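Side-chain contact in enoyl-CoA hydratase/isomerase family protein (Pseudomonas syringae pv. tomato, PDB 3OT6), which probably acts on acyl-CoA thioesters as a member of the enoyl-CoA hydratase/isomerase (crotonase) family: residues I120-A123 / G124-I128. Numbering follows the deposited sequence.
Sequences IGVA and GPFSI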
loop_
_atom_site.group_PDB
_atom_site.type_symbol
_atom_site.label_atom_id
_atom_site.label_comp_id
_atom_site.label_asym_id
_atom_site.label_seq_id
_atom_site.Cartn_x
_atom_site.Cartn_y
_atom_site.Cartn_z
ATOM N N ILE A 120 -7.224 5.831 -4.611
ATOM C CA ILE A 120 -8.602 5.825 -5.158
ATOM C C ILE A 120 -9.220 4.483 -4.954
ATOM O O ILE A 120 -8.594 3.440 -5.258
ATOM C CB ILE A 120 -8.633 6.106 -6.691
ATOM C CG1 ILE A 120 -7.854 7.386 -6.991
ATOM C CG2 ILE A 120 -10.101 6.226 -7.187
ATOM C CD1 ILE A 120 -7.805 7.756 -8.522
ATOM N N GLY A 121 -10.430 4.477 -4.439
ATOM C CA GLY A 121 -11.112 3.201 -4.215
ATOM C C GLY A 121 -12.395 3.132 -5.020
ATOM O O GLY A 121 -12.752 4.096 -5.672
ATOM N N VAL A 122 -13.095 2.006 -4.968
ATOM C CA VAL A 122 -14.343 1.842 -5.766
ATOM C C VAL A 122 -15.504 1.591 -4.834
ATOM O O VAL A 122 -15.337 0.878 -3.833
ATOM C CB VAL A 122 -14.219 0.746 -6.895
ATOM C CG1 VAL A 122 -13.197 1.193 -7.899
ATOM C CG2 VAL A 122 -13.791 -0.583 -6.332
ATOM N N ALA A 123 -16.650 2.207 -5.123
ATOM C CA ALA A 123 -17.921 1.961 -4.382
ATOM C C ALA A 123 -18.421 0.516 -4.509
ATOM O O ALA A 123 -18.313 -0.109 -5.583
ATOM C CB ALA A 123 -19.012 2.909 -4.912
ATOM N N GLY A 124 -18.988 -0.008 -3.430
ATOM C CA GLY A 124 -19.559 -1.335 -3.458
ATOM C C GLY A 124 -19.365 -2.083 -2.162
ATOM O O GLY A 124 -18.988 -1.486 -1.138
ATOM N N PRO A 125 -19.629 -3.405 -2.182
ATOM C CA PRO A 125 -19.696 -4.128 -0.890
ATOM C C PRO A 125 -18.302 -4.530 -0.417
ATOM O O PRO A 125 -18.047 -5.712 -0.169
ATOM C CB PRO A 125 -20.518 -5.379 -1.233
ATOM C CG PRO A 125 -20.236 -5.642 -2.746
ATOM C CD PRO A 125 -20.055 -4.231 -3.347
ATOM N N PHE A 126 -17.386 -3.561 -0.301
ATOM C CA PHE A 126 -15.977 -3.912 -0.058
ATOM C C PHE A 126 -15.590 -3.566 1.340
ATOM O O PHE A 126 -16.245 -2.745 1.960
ATOM C CB PHE A 126 -15.107 -3.245 -1.076
ATOM C CG PHE A 126 -15.459 -3.618 -2.497
ATOM C CD1 PHE A 126 -15.243 -4.919 -2.963
ATOM C CD2 PHE A 126 -16.008 -2.676 -3.354
ATOM C CE1 PHE A 126 -15.551 -5.276 -4.254
ATOM C CE2 PHE A 126 -16.321 -3.008 -4.676
ATOM C CZ PHE A 126 -16.080 -4.309 -5.142
ATOM N N SER A 127 -14.596 -4.247 1.881
ATOM C CA SER A 127 -14.074 -3.871 3.182
ATOM C C SER A 127 -12.669 -3.324 3.029
ATOM O O SER A 127 -11.805 -3.963 2.360
ATOM C CB SER A 127 -13.981 -5.090 4.112
ATOM O OG SER A 127 -15.280 -5.610 4.219
ATOM N N ILE A 128 -12.407 -2.206 3.689
ATOM C CA ILE A 128 -11.057 -1.728 3.760
ATOM C C ILE A 128 -10.714 -1.518 5.222
ATOM O O ILE A 128 -11.461 -0.805 5.953
ATOM C CB ILE A 128 -10.936 -0.416 3.029
ATOM C CG1 ILE A 128 -11.167 -0.608 1.526
ATOM C CG2 ILE A 128 -9.617 0.230 3.378
ATOM C CD1 ILE A 128 -11.419 0.662 0.839
#
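Phe-126 turns its ring back across the bend that follows strand 118-122 and meets Val-122 and Ala-123 along one side. Three approaches define the packed part, where Val-122 is buried and Phe-126 remains partly exposed. CE2 of Phe-126 lies 3.9 Å from CG2 of Val-122, the one apolar contact between their side chains. CD2 of Phe-126 comes within 3.6 Å of the Val-122 carbonyl O, which stands oblique to the ring. CE2 of Phe-126 is also 3.6 Å from Ala-123 O, here at the ring edge and near its plane, so an aromatic C-H faces the oxygen. All three use the CD2-CE2 side, and the two side chains cross at a slant. Phe-126 has CG opposite its own carbonyl carbon (chi1 -58°), which, with CB directed at the strand end, carries the ring back into the bend.

The outer part of the bend is looser, with Ala-123, Gly-124 and Pro-125 all exposed. An inverse gamma turn centred on Pro-125 closes with a weak hydrogen bond from Phe-126 N to Gly-124 O at 2.8 Å. From there Pro-125 CD lies 4.1 Å above one face of the Phe-126 ring, nearer the ring's edge than its centre. CB of Ala-123 points away from the residues that follow. The positive phi of Gly-124 (144°, psi -167°) is tolerated because the residue has no CB to collide with Ala-123 O.

The bend links the two sheets of the crotonase-like fold, running from strand 118-122 to strand 128-129. Gly-121 and Ala-123 pair by backbone hydrogen bonds with strand 179-181, Val-122 packs on Leu-186 of helix 186-197, and Phe-126 meets His-104 of strand 103-106 edge-to-face.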